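Local coordinates for peroxiredoxin 6 (Arenicola marina, PDB 2V2G), which probably reduces hydrogen peroxide and organic hydroperoxides to water and alcohols as a thiol-specific peroxidase of the Prx6 subfamily, at residues L49-Q54 against R151-I156. The protein carries 1 engineered substitution. Residues are numbered along the deposited sequence; the frame is centred on the assembly and turned at random.
Sequences LGRVIQ and RNFSEI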
ATOM      1  N   LEU A  49      -6.465   0.404  15.209  1.00 23.35           N
ATOM      2  CA  LEU A  49      -7.604   1.322  15.446  1.00 23.04           C
ATOM      3  C   LEU A  49      -7.243   2.326  16.534  1.00 22.68           C
ATOM      4  O   LEU A  49      -7.661   3.477  16.484  1.00 25.15           O
ATOM      5  CB  LEU A  49      -8.908   0.555  15.719  1.00 23.95           C
ATOM      6  CG  LEU A  49      -9.638   0.125  14.443  1.00 22.82           C
ATOM      7  CD1 LEU A  49      -8.909  -0.882  13.597  1.00 26.71           C
ATOM      8  CD2 LEU A  49     -11.043  -0.405  14.798  1.00 25.07           C
ATOM      9  N   GLY A  50      -6.424   1.948  17.502  1.00 22.57           N
ATOM     10  CA  GLY A  50      -5.988   2.911  18.513  1.00 22.60           C
ATOM     11  C   GLY A  50      -5.084   3.987  17.963  1.00 21.32           C
ATOM     12  O   GLY A  50      -5.162   5.168  18.324  1.00 23.69           O
ATOM     13  N   ARG A  51      -4.189   3.600  17.052  1.00 22.04           N
ATOM     14  CA  ARG A  51      -3.387   4.549  16.313  1.00 22.00           C
ATOM     15  C   ARG A  51      -4.223   5.540  15.517  1.00 21.44           C
ATOM     16  O   ARG A  51      -3.871   6.721  15.432  1.00 22.40           O
ATOM     17  CB  ARG A  51      -2.356   3.836  15.434  1.00 22.10           C
ATOM     18  CG  ARG A  51      -1.410   4.759  14.742  1.00 21.44           C
ATOM     19  CD  ARG A  51      -0.672   5.708  15.682  1.00 23.39           C
ATOM     20  NE  ARG A  51       0.389   6.493  15.038  1.00 23.81           N
ATOM     21  CZ  ARG A  51       0.822   7.644  15.502  1.00 24.67           C
ATOM     22  NH1 ARG A  51       0.290   8.144  16.588  1.00 23.98           N
ATOM     23  NH2 ARG A  51       1.775   8.292  14.840  1.00 23.27           N
ATOM     24  N   VAL A  52      -5.264   5.039  14.845  1.00 22.02           N
ATOM     25  CA  VAL A  52      -6.147   5.923  14.096  1.00 23.03           C
ATOM     26  C   VAL A  52      -6.821   6.958  15.025  1.00 23.06           C
ATOM     27  O   VAL A  52      -6.851   8.146  14.679  1.00 23.11           O
ATOM     28  CB  VAL A  52      -7.138   5.133  13.227  1.00 23.89           C
ATOM     29  CG1 VAL A  52      -8.068   6.091  12.484  1.00 23.84           C
ATOM     30  CG2 VAL A  52      -6.350   4.296  12.205  1.00 22.52           C
ATOM     31  N   ILE A  53      -7.280   6.549  16.195  1.00 23.65           N
ATOM     32  CA  ILE A  53      -7.777   7.526  17.204  1.00 22.65           C
ATOM     33  C   ILE A  53      -6.683   8.583  17.499  1.00 23.60           C
ATOM     34  O   ILE A  53      -6.956   9.789  17.480  1.00 21.85           O
ATOM     35  CB  ILE A  53      -8.288   6.865  18.538  1.00 23.78           C
ATOM     36  CG1 ILE A  53      -9.441   5.880  18.201  1.00 23.60           C
ATOM     37  CG2 ILE A  53      -8.585   7.987  19.642  1.00 22.33           C
ATOM     38  CD1 ILE A  53      -9.962   5.192  19.404  1.00 22.55           C
ATOM     39  N   GLN A  54      -5.430   8.131  17.735  1.00 23.34           N
ATOM     40  CA  GLN A  54      -4.358   9.064  18.003  1.00 22.91           C
ATOM     41  C   GLN A  54      -4.158  10.097  16.886  1.00 22.29           C
ATOM     42  O   GLN A  54      -3.786  11.239  17.177  1.00 23.53           O
ATOM     43  CB  GLN A  54      -3.025   8.379  18.316  1.00 23.47           C
ATOM     44  CG  GLN A  54      -3.019   7.530  19.560  1.00 22.15           C
ATOM     45  CD  GLN A  54      -1.734   6.723  19.713  1.00 22.19           C
ATOM     46  OE1 GLN A  54      -0.858   6.726  18.828  1.00 22.55           O
ATOM     47  NE2 GLN A  54      -1.621   6.029  20.844  1.00 21.76           N
ATOM     48  N   ARG A 151      -0.379  -1.997   9.721  1.00 24.06           N
ATOM     49  CA  ARG A 151      -0.150  -0.929   8.807  1.00 25.40           C
ATOM     50  C   ARG A 151       0.670   0.241   9.393  1.00 26.90           C
ATOM     51  O   ARG A 151       0.970   0.269  10.573  1.00 26.08           O
ATOM     52  CB  ARG A 151      -1.501  -0.416   8.309  1.00 24.03           C
ATOM     53  CG  ARG A 151      -2.159  -1.404   7.367  1.00 27.05           C
ATOM     54  CD  ARG A 151      -3.603  -1.202   7.245  1.00 25.14           C
ATOM     55  NE  ARG A 151      -4.316  -1.658   8.412  1.00 24.65           N
ATOM     56  CZ  ARG A 151      -5.637  -1.844   8.481  1.00 25.41           C
ATOM     57  NH1 ARG A 151      -6.453  -1.613   7.432  1.00 25.62           N
ATOM     58  NH2 ARG A 151      -6.124  -2.355   9.558  1.00 26.70           N
ATOM     59  N   ASN A 152       1.120   1.109   8.482  1.00 27.13           N
ATOM     60  CA  ASN A 152       1.834   2.362   8.771  1.00 27.79           C
ATOM     61  C   ASN A 152       0.890   3.494   8.355  1.00 28.38           C
ATOM     62  O   ASN A 152       0.791   3.854   7.187  1.00 28.48           O
ATOM     63  CB  ASN A 152       3.176   2.365   8.005  1.00 28.08           C
ATOM     64  CG  ASN A 152       3.921   3.667   8.081  1.00 28.82           C
ATOM     65  OD1 ASN A 152       3.420   4.633   8.662  1.00 30.42           O
ATOM     66  ND2 ASN A 152       5.098   3.714   7.497  1.00 31.68           N
ATOM     67  N   PHE A 153       0.241   4.090   9.358  1.00 30.72           N
ATOM     68  CA  PHE A 153      -0.765   5.128   9.108  1.00 30.95           C
ATOM     69  C   PHE A 153      -0.090   6.499   8.823  1.00 30.22           C
ATOM     70  O   PHE A 153      -0.736   7.365   8.237  1.00 30.90           O
ATOM     71  CB  PHE A 153      -1.837   5.169  10.257  1.00 35.27           C
ATOM     72  CG  PHE A 153      -2.869   4.079  10.127  1.00 33.43           C
ATOM     73  CD1 PHE A 153      -3.917   4.166   9.202  1.00 38.01           C
ATOM     74  CD2 PHE A 153      -2.726   2.904  10.862  1.00 41.57           C
ATOM     75  CE1 PHE A 153      -4.858   3.087   9.033  1.00 39.40           C
ATOM     76  CE2 PHE A 153      -3.631   1.869  10.720  1.00 35.43           C
ATOM     77  CZ  PHE A 153      -4.700   1.957   9.802  1.00 38.97           C
ATOM     78  N   SER A 154       1.177   6.666   9.166  1.00 30.07           N
ATOM     79  CA  SER A 154       1.915   7.877   8.697  1.00 29.82           C
ATOM     80  C   SER A 154       2.105   7.862   7.178  1.00 27.88           C
ATOM     81  O   SER A 154       2.037   8.910   6.547  1.00 27.13           O
ATOM     82  CB  SER A 154       3.205   8.088   9.437  1.00 33.30           C
ATOM     83  OG  SER A 154       4.198   7.164   9.066  1.00 40.54           O
ATOM     84  N   GLU A 155       2.348   6.693   6.603  1.00 26.07           N
ATOM     85  CA  GLU A 155       2.415   6.577   5.131  1.00 25.56           C
ATOM     86  C   GLU A 155       1.053   6.909   4.493  1.00 24.88           C
ATOM     87  O   GLU A 155       0.981   7.526   3.454  1.00 25.22           O
ATOM     88  CB  GLU A 155       2.858   5.163   4.697  1.00 25.53           C
ATOM     89  CG  GLU A 155       2.784   4.941   3.195  1.00 25.32           C
ATOM     90  CD  GLU A 155       3.699   5.789   2.360  1.00 26.61           C
ATOM     91  OE1 GLU A 155       4.598   6.486   2.956  1.00 26.15           O
ATOM     92  OE2 GLU A 155       3.640   5.649   1.096  1.00 26.97           O
ATOM     93  N   ILE A 156      -0.035   6.501   5.148  1.00 25.03           N
ATOM     94  CA  ILE A 156      -1.383   6.815   4.683  1.00 24.97           C
ATOM     95  C   ILE A 156      -1.578   8.349   4.678  1.00 23.82           C
ATOM     96  O   ILE A 156      -2.049   8.902   3.679  1.00 25.74           O
ATOM     97  CB  ILE A 156      -2.462   6.086   5.541  1.00 25.39           C
ATOM     98  CG1 ILE A 156      -2.336   4.573   5.249  1.00 25.23           C
ATOM     99  CG2 ILE A 156      -3.876   6.536   5.100  1.00 26.13           C
ATOM    100  CD1 ILE A 156      -2.969   3.693   6.280  1.00 28.03           C
TER
HETATM  101  O   HOH W   1       1.634   6.203  12.315  1.00 31.16           O
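V52 sets one methyl on the ring of F153 where two helices of the thioredoxin-type peroxiredoxin fold meet: the C-terminal end of helix 43-54, which starts near S45, an engineered serine at the predicted active-site position, and the first turn of helix 153-168. CG2 of V52 lies 3.6 Å from the ring centroid of F153 and 9° off the ring normal, a CH-pi contact in which all six ring carbons share the methyl. With CG anti to the carbonyl carbon, chi1 of -79° carries the ring toward helix 43-54, and chi2 of -77° turns its face to V52. CZ of F153 sits 3.9 Å above the guanidinium plane of R151, toward its rim; NE of R151 pairs with OE2 of E48. With the ring cut back to an alanine, CG2 of V52 would probably lose the face it rests on, leaving a gap between the helices.

On the partly exposed side, where A175 of the second subunit packs on R51, the contact thins. CG of R51 stays 4.5 Å from CD2 of F153. NE of R51 donates to a water that also accepts, weakly, from S154 N, while NH1 bonds OE1 of Q54. Beyond, OD1 of N-cap N152 takes E155 N-H from above its carbonyl plane and, on an in-plane lone pair, S154 OG at 2.7 Å.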